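Local coordinates for erythrocyte membrane protein 1 (Plasmodium falciparum, PDB 2XU0) that probably binds host cell-surface receptors through its N-terminal NTS-DBL1 region, as an adhesin of the infected red blood cell that takes part in rosetting, at residues Cys139-Asn142 against Leu143-Leu146; Gly183-Ala186 against Gly187-Thr190; Met208-Asn212 against Lys213-Val217; Asn381-Ile384 against Val385-Glu389; Asp430-Leu433 against Asn434-Asn438. The protein carries 10 engineered substitutions. All coordinates share one frame; numbering follows the deposited sequence.

Interaction 1 (Cys139-Asn142 against Leu143-Leu146)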
loop_
_atom_site.group_PDB
_atom_site.type_symbol
_atom_site.label_atom_id
_atom_site.label_comp_id
_atom_site.label_asym_id
_atom_site.label_seq_id
_atom_site.Cartn_x
_atom_site.Cartn_y
_atom_site.Cartn_z
ATOM N N CYS A 139 -5.678 1.818 12.636
ATOM C CA CYS A 139 -6.085 1.740 14.047
ATOM C C CYS A 139 -5.033 2.288 15.000
ATOM O O CYS A 139 -4.379 1.512 15.699
ATOM C CB CYS A 139 -6.502 0.318 14.416
ATOM S SG CYS A 139 -7.879 -0.328 13.436
ATOM N N ASP A 140 -4.904 3.633 15.068
ATOM C CA ASP A 140 -3.909 4.364 15.863
ATOM C C ASP A 140 -4.506 5.177 17.038
ATOM O O ASP A 140 -3.777 5.889 17.735
ATOM C CB ASP A 140 -3.142 5.340 14.910
ATOM C CG ASP A 140 -3.971 6.517 14.372
ATOM O OD1 ASP A 140 -5.230 6.468 14.466
ATOM O OD2 ASP A 140 -3.376 7.447 13.802
ATOM N N GLN A 141 -5.824 5.083 17.236
ATOM C CA GLN A 141 -6.565 5.838 18.249
ATOM C C GLN A 141 -6.019 5.868 19.675
ATOM O O GLN A 141 -6.002 6.936 20.291
ATOM C CB GLN A 141 -8.055 5.542 18.158
ATOM C CG GLN A 141 -8.925 6.752 18.467
ATOM C CD GLN A 141 -9.586 6.673 19.817
ATOM O OE1 GLN A 141 -9.736 7.683 20.504
ATOM N NE2 GLN A 141 -10.041 5.481 20.202
ATOM N N ASN A 142 -5.466 4.741 20.161
ATOM C CA ASN A 142 -4.875 4.633 21.498
ATOM C C ASN A 142 -3.629 5.475 21.657
ATOM O O ASN A 142 -3.314 5.907 22.782
ATOM C CB ASN A 142 -4.567 3.163 21.819
ATOM C CG ASN A 142 -3.561 2.521 20.900
ATOM O OD1 ASN A 142 -3.738 2.448 19.669
ATOM N ND2 ASN A 142 -2.480 2.053 21.485
ATOM N N LEU A 143 -2.909 5.726 20.529
ATOM C CA LEU A 143 -1.705 6.553 20.529
ATOM C C LEU A 143 -2.039 8.047 20.671
ATOM O O LEU A 143 -1.121 8.839 20.855
ATOM C CB LEU A 143 -0.791 6.280 19.308
ATOM C CG LEU A 143 -0.333 4.819 19.036
ATOM C CD1 LEU A 143 0.712 4.779 17.929
ATOM C CD2 LEU A 143 0.245 4.160 20.296
ATOM N N GLU A 144 -3.344 8.425 20.654
ATOM C CA GLU A 144 -3.792 9.824 20.874
ATOM C C GLU A 144 -3.892 10.137 22.385
ATOM O O GLU A 144 -4.284 11.239 22.763
ATOM C CB GLU A 144 -5.154 10.086 20.215
ATOM C CG GLU A 144 -5.204 9.901 18.706
ATOM C CD GLU A 144 -6.519 10.307 18.074
ATOM O OE1 GLU A 144 -7.144 11.271 18.572
ATOM O OE2 GLU A 144 -6.932 9.655 17.087
ATOM N N PHE A 145 -3.497 9.165 23.239
ATOM C CA PHE A 145 -3.571 9.203 24.700
ATOM C C PHE A 145 -2.250 8.790 25.333
ATOM O O PHE A 145 -2.210 7.965 26.253
ATOM C CB PHE A 145 -4.740 8.297 25.168
ATOM C CG PHE A 145 -6.062 8.710 24.565
ATOM C CD1 PHE A 145 -6.813 9.737 25.130
ATOM C CD2 PHE A 145 -6.536 8.105 23.409
ATOM C CE1 PHE A 145 -8.015 10.146 24.547
ATOM C CE2 PHE A 145 -7.725 8.527 22.819
ATOM C CZ PHE A 145 -8.469 9.528 23.405
ATOM N N LEU A 146 -1.162 9.383 24.833
ATOM C CA LEU A 146 0.195 9.125 25.284
ATOM C C LEU A 146 0.686 10.250 26.191
ATOM O O LEU A 146 1.622 10.041 26.964
ATOM C CB LEU A 146 1.109 8.970 24.055
ATOM C CG LEU A 146 1.527 7.557 23.562
ATOM C CD1 LEU A 146 0.498 6.470 23.885
ATOM C CD2 LEU A 146 1.823 7.578 22.070
HETATM O O HOH W 1 -4.877 9.932 14.402
#
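L143 closes the first turn: its N-H bonds to D140 O at 2.9 Å and approaches well above the carbonyl plane, as expected where the backbone winds into a 3-10 turn. With CG turned beside its own backbone N (chi1 -54°), the leucine runs alongside N142, and CD2 lies 3.6 Å from N142 ND2. That amide is held from outside, by T164 and the backbone of N160 on helix 154-175. E144 makes the next i to i+3 bond, from its N to Q141 O at 3.1 Å. Its extended side chain carries the carboxylate across Q141 at about a right angle, OE2 passing 3.8 Å from Q141 CG. The N-H of F145 bonds to N142 O, and its ring edge receives Q141 OE1 3.2 Å from CE2, the amide standing nearly perpendicular to the ring (86°). L146 adds a light touch, CD1 to N142 O at 4.0 Å. The stretch belongs to the connection between helices 133-136 and 154-175 of the Duffy-binding-like fold, where C139 forms a disulfide with C97. D140 OD1 and E144 OE2 come within 4.5 Å of each other, and both form salt bridges with R100; a water also donates to D140 OD2 and, weakly, to E144 OE2. The shared arginine probably offsets the repulsion between the two carboxylates and helps keep both ionised in this largely buried place.

Interaction 2 (Gly183-Ala186 against Gly187-Thr190). Engineered in segment 183-186: A186 (natural residue Ser).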
loop_
_atom_site.group_PDB
_atom_site.type_symbol
_atom_site.label_atom_id
_atom_site.label_comp_id
_atom_site.label_asym_id
_atom_site.label_seq_id
_atom_site.Cartn_x
_atom_site.Cartn_y
_atom_site.Cartn_z
ATOM N N GLY A 183 -5.901 -21.054 -0.706
ATOM C CA GLY A 183 -4.447 -21.103 -0.822
ATOM C C GLY A 183 -3.794 -20.461 0.385
ATOM O O GLY A 183 -4.503 -20.006 1.290
ATOM N N ASN A 184 -2.433 -20.427 0.427
ATOM C CA ASN A 184 -1.716 -19.752 1.511
ATOM C C ASN A 184 -2.024 -18.259 1.287
ATOM O O ASN A 184 -1.841 -17.753 0.183
ATOM C CB ASN A 184 -0.199 -20.038 1.449
ATOM C CG ASN A 184 0.607 -19.329 2.501
ATOM O OD1 ASN A 184 0.784 -18.108 2.451
ATOM N ND2 ASN A 184 1.182 -20.088 3.444
ATOM N N LYS A 185 -2.566 -17.588 2.298
ATOM C CA LYS A 185 -3.017 -16.190 2.177
ATOM C C LYS A 185 -1.854 -15.173 2.269
ATOM O O LYS A 185 -1.800 -14.344 3.190
ATOM C CB LYS A 185 -4.123 -15.933 3.207
ATOM C CG LYS A 185 -5.399 -16.732 2.931
ATOM C CD LYS A 185 -6.105 -17.016 4.258
ATOM C CE LYS A 185 -7.243 -17.986 4.106
ATOM N NZ LYS A 185 -7.935 -18.243 5.396
ATOM N N ALA A 186 -0.887 -15.289 1.334
ATOM C CA ALA A 186 0.318 -14.441 1.269
ATOM C C ALA A 186 -0.047 -12.970 1.142
ATOM O O ALA A 186 0.666 -12.135 1.690
ATOM C CB ALA A 186 1.199 -14.849 0.104
ATOM N N GLY A 187 -1.179 -12.696 0.470
ATOM C CA GLY A 187 -1.727 -11.356 0.252
ATOM C C GLY A 187 -1.987 -10.602 1.542
ATOM O O GLY A 187 -1.784 -9.397 1.589
ATOM N N ILE A 188 -2.418 -11.315 2.600
ATOM C CA ILE A 188 -2.699 -10.758 3.929
ATOM C C ILE A 188 -1.388 -10.336 4.591
ATOM O O ILE A 188 -1.325 -9.261 5.183
ATOM C CB ILE A 188 -3.484 -11.789 4.807
ATOM C CG1 ILE A 188 -4.877 -12.097 4.207
ATOM C CG2 ILE A 188 -3.554 -11.334 6.273
ATOM C CD1 ILE A 188 -5.865 -13.004 5.131
ATOM N N CYS A 189 -0.347 -11.211 4.516
ATOM C CA CYS A 189 0.986 -10.930 5.049
ATOM C C CYS A 189 1.557 -9.634 4.393
ATOM O O CYS A 189 2.128 -8.808 5.091
ATOM C CB CYS A 189 1.906 -12.139 4.841
ATOM S SG CYS A 189 1.312 -13.655 5.651
ATOM N N THR A 190 1.349 -9.451 3.078
ATOM C CA THR A 190 1.773 -8.231 2.324
ATOM C C THR A 190 1.052 -6.986 2.905
ATOM O O THR A 190 1.708 -5.981 3.175
ATOM C CB THR A 190 1.501 -8.407 0.800
ATOM O OG1 THR A 190 2.380 -9.423 0.314
ATOM C CG2 THR A 190 1.755 -7.129 -0.010
HETATM O O HOH W 2 3.649 -12.058 0.916
#
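K185 occupies the N-cap position of helix 186-204 and the centre of an inverse gamma turn, closed by a weak bond from A186 N to N184 O. Its side chain lies alongside that of I188, both pointing the same way. K185 CB lies 3.9 Å from I188 CD1; with CG beside its backbone N (chi1 -66°) and the chain extended beyond it, CD passes the same methyl at 4.1 Å. In I188, chi1 of -64° sets CG1 on the lysine's side, and the extended branch carries CD1 on alongside it. The aliphatic part of K185 packs on the isoleucine while its NZ goes on to the backbone oxygen of K179. In the backbone, I188 N donates to K185 O at 3.1 Å from well above the carbonyl plane, a first turn of i to i+3 type. C189 brings CB to 3.4 Å from A186 O; its SG is joined to C295, tying this helix start to a later part of the Duffy binding domain. A186, an engineered residue that is serine in the natural protein, offers its carbonyl to the first regular i to i+4 bond, T190 N reaching A186 O at 3.1 Å in the carbonyl plane. T190 turns OG1 to the same end of the helix, where one water bridges the two residues, 3.1 Å from A186 O and 3.0 Å from T190 OG1.

Interaction 3 (Met208-Asn212 against Lys213-Val217)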
loop_
_atom_site.group_PDB
_atom_site.type_symbol
_atom_site.label_atom_id
_atom_site.label_comp_id
_atom_site.label_asym_id
_atom_site.label_seq_id
_atom_site.Cartn_x
_atom_site.Cartn_y
_atom_site.Cartn_z
ATOM N N MET A 208 3.699 10.745 6.687
ATOM C CA MET A 208 3.240 11.963 5.975
ATOM C C MET A 208 1.754 12.288 6.202
ATOM O O MET A 208 1.298 13.354 5.798
ATOM C CB MET A 208 3.418 11.777 4.456
ATOM C CG MET A 208 4.835 11.839 3.952
ATOM S SD MET A 208 4.787 11.599 2.146
ATOM C CE MET A 208 4.931 9.892 2.030
ATOM N N PHE A 209 0.980 11.359 6.780
ATOM C CA PHE A 209 -0.456 11.606 6.929
ATOM C C PHE A 209 -0.810 12.438 8.147
ATOM O O PHE A 209 -0.329 12.185 9.247
ATOM C CB PHE A 209 -1.278 10.318 6.800
ATOM C CG PHE A 209 -2.781 10.496 6.681
ATOM C CD1 PHE A 209 -3.345 11.052 5.536
ATOM C CD2 PHE A 209 -3.638 10.003 7.664
ATOM C CE1 PHE A 209 -4.739 11.178 5.410
ATOM C CE2 PHE A 209 -5.021 10.156 7.550
ATOM C CZ PHE A 209 -5.561 10.749 6.429
ATOM N N LEU A 210 -1.611 13.479 7.933
ATOM C CA LEU A 210 -2.037 14.356 9.000
ATOM C C LEU A 210 -3.548 14.140 9.173
ATOM O O LEU A 210 -4.325 14.710 8.409
ATOM C CB LEU A 210 -1.701 15.799 8.630
ATOM C CG LEU A 210 -2.009 16.834 9.689
ATOM C CD1 LEU A 210 -1.248 16.535 10.966
ATOM C CD2 LEU A 210 -1.707 18.227 9.171
ATOM N N PRO A 211 -3.976 13.245 10.105
ATOM C CA PRO A 211 -5.425 12.935 10.239
ATOM C C PRO A 211 -6.324 14.156 10.409
ATOM O O PRO A 211 -7.398 14.215 9.819
ATOM C CB PRO A 211 -5.488 11.998 11.447
ATOM C CG PRO A 211 -4.127 11.458 11.594
ATOM C CD PRO A 211 -3.170 12.479 11.082
ATOM N N ASN A 212 -5.857 15.141 11.187
ATOM C CA ASN A 212 -6.541 16.423 11.456
ATOM C C ASN A 212 -5.527 17.421 12.038
ATOM O O ASN A 212 -4.429 17.018 12.441
ATOM C CB ASN A 212 -7.733 16.215 12.419
ATOM C CG ASN A 212 -7.381 15.469 13.670
ATOM O OD1 ASN A 212 -6.429 15.807 14.373
ATOM N ND2 ASN A 212 -8.120 14.407 13.954
ATOM N N LYS A 213 -5.918 18.704 12.134
ATOM C CA LYS A 213 -5.087 19.804 12.651
ATOM C C LYS A 213 -4.463 19.564 14.037
ATOM O O LYS A 213 -3.498 20.239 14.387
ATOM C CB LYS A 213 -5.884 21.140 12.647
ATOM C CG LYS A 213 -7.099 21.147 13.600
ATOM C CD LYS A 213 -7.690 22.545 13.792
ATOM C CE LYS A 213 -8.591 22.617 15.000
ATOM N NZ LYS A 213 -7.815 22.534 16.265
ATOM N N ASP A 214 -5.026 18.661 14.843
ATOM C CA ASP A 214 -4.524 18.434 16.201
ATOM C C ASP A 214 -3.223 17.627 16.344
ATOM O O ASP A 214 -2.492 17.834 17.318
ATOM C CB ASP A 214 -5.650 17.922 17.112
ATOM C CG ASP A 214 -6.825 18.894 17.224
ATOM O OD1 ASP A 214 -6.579 20.125 17.285
ATOM O OD2 ASP A 214 -7.988 18.427 17.202
ATOM N N ASP A 215 -2.927 16.716 15.381
ATOM C CA ASP A 215 -1.705 15.887 15.367
ATOM C C ASP A 215 -1.424 15.216 16.719
ATOM O O ASP A 215 -0.262 15.142 17.147
ATOM C CB ASP A 215 -0.493 16.737 14.923
ATOM C CG ASP A 215 0.538 16.046 14.047
ATOM O OD1 ASP A 215 0.256 14.927 13.570
ATOM O OD2 ASP A 215 1.581 16.675 13.752
ATOM N N LYS A 216 -2.501 14.727 17.386
ATOM C CA LYS A 216 -2.424 14.122 18.727
ATOM C C LYS A 216 -1.464 12.966 18.864
ATOM O O LYS A 216 -0.724 12.918 19.850
ATOM C CB LYS A 216 -3.828 13.782 19.272
ATOM C CG LYS A 216 -4.489 15.045 19.837
ATOM C CD LYS A 216 -5.919 14.846 20.291
ATOM C CE LYS A 216 -6.532 16.150 20.768
ATOM N NZ LYS A 216 -7.912 15.956 21.288
ATOM N N VAL A 217 -1.456 12.035 17.877
ATOM C CA VAL A 217 -0.544 10.873 17.923
ATOM C C VAL A 217 0.878 11.362 18.000
ATOM O O VAL A 217 1.594 10.954 18.900
ATOM C CB VAL A 217 -0.745 9.866 16.738
ATOM C CG1 VAL A 217 0.355 8.802 16.740
ATOM C CG2 VAL A 217 -2.111 9.206 16.793
HETATM O O HOH W 3 -4.956 14.217 16.107
#
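N212 directs its side-chain carbonyl into the following turn: OD1 accepts the backbone N-H of D214 at 3.2 Å, the donor tilted 20° from the amide carbonyl plane. The same OD1 takes a hydrogen from a water at 2.8 Å, and that water accepts the N-H of K216 in the first turn of helix 216-231. The placement depends on chi1 of 52°, which sets CG between the backbone N and carbonyl carbon of N212 and makes an Asx turn laid on the type I beta turn from N212 to D215. The beta turn's own bond, D215 N to N212 O, is weak at 3.3 Å. On the outer side K213 NZ makes a salt bridge with D214 OD1 (2.9 Å), met on the syn side of the carboxylate. Packing comes last: L210 CD1 reaches across to D215, 3.4 Å from OD1, the two side chains crossing at about a right angle. D215 holds the N-cap position without a side-chain capping bond. N212 OD1 serves the D214 amide within the turn and, through the water, that of K216, while the D215 carboxylate pairs with R119, in the loop that also carries the magnesium ligands I118 and N121.

Interaction 4 (Asn381-Ile384 against Val385-Glu389)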
loop_
_atom_site.group_PDB
_atom_site.type_symbol
_atom_site.label_atom_id
_atom_site.label_comp_id
_atom_site.label_asym_id
_atom_site.label_seq_id
_atom_site.Cartn_x
_atom_site.Cartn_y
_atom_site.Cartn_z
ATOM N N ASN A 381 -15.897 4.968 -16.363
ATOM C CA ASN A 381 -15.046 6.043 -16.884
ATOM C C ASN A 381 -14.760 7.121 -15.828
ATOM O O ASN A 381 -13.666 7.672 -15.862
ATOM C CB ASN A 381 -15.633 6.688 -18.140
ATOM C CG ASN A 381 -15.783 5.770 -19.324
ATOM O OD1 ASN A 381 -15.172 4.698 -19.409
ATOM N ND2 ASN A 381 -16.624 6.177 -20.263
ATOM N N GLU A 382 -15.704 7.412 -14.894
ATOM C CA GLU A 382 -15.417 8.433 -13.871
ATOM C C GLU A 382 -14.307 7.958 -12.919
ATOM O O GLU A 382 -13.391 8.737 -12.605
ATOM C CB GLU A 382 -16.651 8.953 -13.108
ATOM C CG GLU A 382 -17.355 8.043 -12.119
ATOM C CD GLU A 382 -18.447 8.740 -11.325
ATOM O OE1 GLU A 382 -19.283 8.033 -10.716
ATOM O OE2 GLU A 382 -18.472 9.994 -11.315
ATOM N N TRP A 383 -14.370 6.660 -12.510
ATOM C CA TRP A 383 -13.342 6.061 -11.658
ATOM C C TRP A 383 -11.991 6.092 -12.351
ATOM O O TRP A 383 -11.035 6.518 -11.730
ATOM C CB TRP A 383 -13.718 4.635 -11.257
ATOM C CG TRP A 383 -12.680 3.954 -10.415
ATOM C CD1 TRP A 383 -12.481 4.097 -9.071
ATOM C CD2 TRP A 383 -11.728 2.986 -10.864
ATOM N NE1 TRP A 383 -11.445 3.291 -8.661
ATOM C CE2 TRP A 383 -10.984 2.575 -9.738
ATOM C CE3 TRP A 383 -11.475 2.371 -12.104
ATOM C CZ2 TRP A 383 -9.943 1.643 -9.831
ATOM C CZ3 TRP A 383 -10.467 1.419 -12.186
ATOM C CH2 TRP A 383 -9.713 1.069 -11.061
ATOM N N ILE A 384 -11.923 5.682 -13.639
ATOM C CA ILE A 384 -10.682 5.617 -14.418
ATOM C C ILE A 384 -10.059 6.999 -14.568
ATOM O O ILE A 384 -8.832 7.128 -14.558
ATOM C CB ILE A 384 -10.922 4.886 -15.784
ATOM C CG1 ILE A 384 -10.793 3.377 -15.634
ATOM C CG2 ILE A 384 -10.044 5.415 -16.950
ATOM C CD1 ILE A 384 -9.328 2.738 -15.386
ATOM N N VAL A 385 -10.917 8.031 -14.718
ATOM C CA VAL A 385 -10.486 9.419 -14.864
ATOM C C VAL A 385 -9.862 9.926 -13.579
ATOM O O VAL A 385 -8.836 10.605 -13.631
ATOM C CB VAL A 385 -11.622 10.310 -15.421
ATOM C CG1 VAL A 385 -11.429 11.782 -15.072
ATOM C CG2 VAL A 385 -11.757 10.102 -16.938
ATOM N N LYS A 386 -10.441 9.545 -12.439
ATOM C CA LYS A 386 -9.932 9.899 -11.122
ATOM C C LYS A 386 -8.568 9.177 -10.857
ATOM O O LYS A 386 -7.681 9.767 -10.230
ATOM C CB LYS A 386 -10.945 9.483 -10.064
ATOM C CG LYS A 386 -10.594 9.852 -8.636
ATOM C CD LYS A 386 -11.661 9.356 -7.646
ATOM C CE LYS A 386 -11.149 9.284 -6.222
ATOM N NZ LYS A 386 -10.925 10.630 -5.613
ATOM N N LYS A 387 -8.440 7.894 -11.298
ATOM C CA LYS A 387 -7.232 7.075 -11.080
ATOM C C LYS A 387 -6.100 7.615 -11.950
ATOM O O LYS A 387 -4.981 7.770 -11.471
ATOM C CB LYS A 387 -7.527 5.599 -11.368
ATOM C CG LYS A 387 -8.374 4.935 -10.277
ATOM C CD LYS A 387 -7.526 4.699 -9.034
ATOM C CE LYS A 387 -8.305 4.698 -7.762
ATOM N NZ LYS A 387 -7.372 4.667 -6.608
ATOM N N LEU A 388 -6.430 8.044 -13.176
ATOM C CA LEU A 388 -5.452 8.663 -14.060
ATOM C C LEU A 388 -4.851 9.888 -13.389
ATOM O O LEU A 388 -3.642 10.077 -13.499
ATOM C CB LEU A 388 -6.066 9.046 -15.426
ATOM C CG LEU A 388 -5.129 9.765 -16.455
ATOM C CD1 LEU A 388 -3.864 8.928 -16.780
ATOM C CD2 LEU A 388 -5.868 10.138 -17.734
ATOM N N GLU A 389 -5.685 10.747 -12.747
ATOM C CA GLU A 389 -5.189 11.963 -12.111
ATOM C C GLU A 389 -4.260 11.619 -10.949
ATOM O O GLU A 389 -3.165 12.165 -10.868
ATOM C CB GLU A 389 -6.326 12.916 -11.700
ATOM C CG GLU A 389 -5.854 14.121 -10.907
ATOM C CD GLU A 389 -6.944 15.164 -10.739
ATOM O OE1 GLU A 389 -7.456 15.304 -9.606
ATOM O OE2 GLU A 389 -7.327 15.800 -11.750
#
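W383 and K387, one turn apart, form the close-packed side of this contact. The indole takes the lysine's aliphatic chain over one face: K387 CG sits 3.8 Å from the centroid of the six-membered ring, 23° off the normal, in a CH-pi contact. Further along the chain, K387 CE lies 3.6 Å from W383 NE1. Two torsions bring this about, the tryptophan CG lying opposite its backbone N (chi1 178°) and the lysine bending at chi2 (-74°), which lays its methylenes across the indole. The ammonium passes beyond the ring to a salt bridge with E390. Beneath the pair, K387 N donates to W383 O at 3.0 Å in the carbonyl plane, and L388 N reaches I384 O at 2.9 Å. These are regular i to i+4 bonds of helix 371-407, a long helix of the C-terminal DBL subdomain. Its buried side meets helix 311-338, where W383 is joined by F323 and, through a cation-pi contact, by K330; F461 covers I384. On the solvent side the two segments meet mainly through backbone bonds, without packing of side chain on side chain. There V385 CG2 touches backbone oxygen alone, 3.3 Å from N381 O, and V385 N bonds the same oxygen. E382 takes part through its backbone, its O accepting K386 N at 3.1 Å. K386 extends outward, its NZ making a long, weak ion pair with E390.

Interaction 5 (Asp430-Leu433 against Asn434-Asn438)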
loop_
_atom_site.group_PDB
_atom_site.type_symbol
_atom_site.label_atom_id
_atom_site.label_comp_id
_atom_site.label_asym_id
_atom_site.label_seq_id
_atom_site.Cartn_x
_atom_site.Cartn_y
_atom_site.Cartn_z
ATOM N N ASP A 430 10.385 6.076 -16.128
ATOM C CA ASP A 430 10.042 4.989 -17.036
ATOM C C ASP A 430 10.508 3.641 -16.470
ATOM O O ASP A 430 9.719 2.703 -16.488
ATOM C CB ASP A 430 10.645 5.224 -18.433
ATOM C CG ASP A 430 10.447 6.623 -19.010
ATOM O OD1 ASP A 430 10.872 7.614 -18.350
ATOM O OD2 ASP A 430 9.938 6.730 -20.151
ATOM N N LYS A 431 11.756 3.546 -15.923
ATOM C CA LYS A 431 12.242 2.289 -15.334
ATOM C C LYS A 431 11.482 1.933 -14.050
ATOM O O LYS A 431 11.217 0.767 -13.808
ATOM C CB LYS A 431 13.767 2.292 -15.109
ATOM C CG LYS A 431 14.579 2.644 -16.354
ATOM C CD LYS A 431 14.540 1.580 -17.457
ATOM C CE LYS A 431 14.952 2.152 -18.795
ATOM N NZ LYS A 431 15.182 1.089 -19.810
ATOM N N PHE A 432 11.120 2.935 -13.242
ATOM C CA PHE A 432 10.344 2.707 -12.031
ATOM C C PHE A 432 8.906 2.279 -12.380
ATOM O O PHE A 432 8.343 1.450 -11.668
ATOM C CB PHE A 432 10.393 3.922 -11.057
ATOM C CG PHE A 432 9.615 3.635 -9.788
ATOM C CD1 PHE A 432 10.199 2.934 -8.741
ATOM C CD2 PHE A 432 8.281 4.022 -9.665
ATOM C CE1 PHE A 432 9.453 2.590 -7.605
ATOM C CE2 PHE A 432 7.544 3.692 -8.532
ATOM C CZ PHE A 432 8.135 2.978 -7.504
ATOM N N LEU A 433 8.321 2.827 -13.475
ATOM C CA LEU A 433 6.982 2.466 -13.915
ATOM C C LEU A 433 6.888 1.006 -14.386
ATOM O O LEU A 433 5.856 0.375 -14.154
ATOM C CB LEU A 433 6.368 3.452 -14.946
ATOM C CG LEU A 433 6.042 4.872 -14.435
ATOM C CD1 LEU A 433 5.516 5.768 -15.568
ATOM C CD2 LEU A 433 5.012 4.853 -13.325
ATOM N N ASN A 434 7.986 0.464 -14.950
ATOM C CA ASN A 434 8.112 -0.941 -15.365
ATOM C C ASN A 434 7.979 -1.838 -14.144
ATOM O O ASN A 434 7.388 -2.896 -14.251
ATOM C CB ASN A 434 9.489 -1.232 -16.019
ATOM C CG ASN A 434 9.791 -0.557 -17.334
ATOM O OD1 ASN A 434 10.958 -0.363 -17.693
ATOM N ND2 ASN A 434 8.768 -0.230 -18.111
ATOM N N LEU A 435 8.507 -1.416 -12.983
ATOM C CA LEU A 435 8.387 -2.185 -11.731
ATOM C C LEU A 435 6.906 -2.276 -11.307
ATOM O O LEU A 435 6.466 -3.332 -10.834
ATOM C CB LEU A 435 9.212 -1.533 -10.605
ATOM C CG LEU A 435 10.727 -1.370 -10.819
ATOM C CD1 LEU A 435 11.412 -0.857 -9.539
ATOM C CD2 LEU A 435 11.387 -2.644 -11.382
ATOM N N LEU A 436 6.144 -1.176 -11.497
ATOM C CA LEU A 436 4.720 -1.145 -11.166
ATOM C C LEU A 436 3.958 -2.097 -12.078
ATOM O O LEU A 436 3.102 -2.836 -11.587
ATOM C CB LEU A 436 4.131 0.285 -11.193
ATOM C CG LEU A 436 4.746 1.303 -10.220
ATOM C CD1 LEU A 436 4.077 2.631 -10.384
ATOM C CD2 LEU A 436 4.692 0.824 -8.742
ATOM N N ASN A 437 4.307 -2.123 -13.374
ATOM C CA ASN A 437 3.758 -3.072 -14.374
ATOM C C ASN A 437 3.966 -4.514 -13.930
ATOM O O ASN A 437 3.146 -5.380 -14.218
ATOM C CB ASN A 437 4.470 -2.903 -15.748
ATOM C CG ASN A 437 4.108 -1.626 -16.466
ATOM O OD1 ASN A 437 3.247 -0.866 -16.005
ATOM N ND2 ASN A 437 4.798 -1.319 -17.577
ATOM N N ASN A 438 5.074 -4.760 -13.231
ATOM C CA ASN A 438 5.492 -6.099 -12.812
ATOM C C ASN A 438 4.878 -6.598 -11.537
ATOM O O ASN A 438 5.224 -7.693 -11.126
ATOM C CB ASN A 438 7.009 -6.142 -12.676
ATOM C CG ASN A 438 7.745 -6.008 -13.966
ATOM O OD1 ASN A 438 7.252 -6.400 -15.017
ATOM N ND2 ASN A 438 8.958 -5.477 -13.893
#
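F432 stacks its ring on that of Y398 and presents it obliquely to two leucines of the next turn. L435 CD1 stands 4.1 Å from F432 CD1, the two side chains crossing at about a right angle, and L436 CG stands 4.0 Å from the opposite rim atom, F432 CE2. With CG opposite its own backbone N (chi1 -178°), the phenylalanine swings along the helix so that both leucines reach it. Another pair continues the apolar strip, L433 CD2 meeting L436 CD1 at 3.8 Å. A second flat group, the amide of N434, brings its CG 3.4 Å from D430 O, and its OD1 runs beside the K431 chain, 4.1 Å from CD. Backbone bonding is sound at D430 and L433, with N437 N to L433 O at 3.0 Å. It is weaker between them, where F432 O is shared by long or bent bonds from L435 N and L436 N, as the short helix 429-437 nears its end. N437 then uses its side-chain amide on F454 and D453 of the following loop. Helix 429-437, in the C-terminal DBL subdomain, packs L433 on F391 of helix 371-407, which also carries Y398, L436 on F316 of helix 311-338, and L435 on A22 and V25 of helix 22-39 in the N-terminal segment.

Interactions 1 and 3 touch, their centres 11 Å apart: V217 at the start of helix 216-231 packs its CG1 3.8 Å from L143 CB, and its CG2 3.7 Å from E144 CG. Interaction 3 lies near the metal site, with the L210 side chain about 6 Å from the bound magnesium ion. Interaction 2 opens helix 186-204, which precedes that of interaction 3, yet their centres are 31 Å apart. Interactions 4 and 5, with centres 20 Å apart, belong to the C-terminal DBL subdomain; they do not touch, but both pack against helix 311-338. Helix 371-407, which carries interaction 4, also receives residues of interaction 5 and contributes L396 and M400 to the proline pocket.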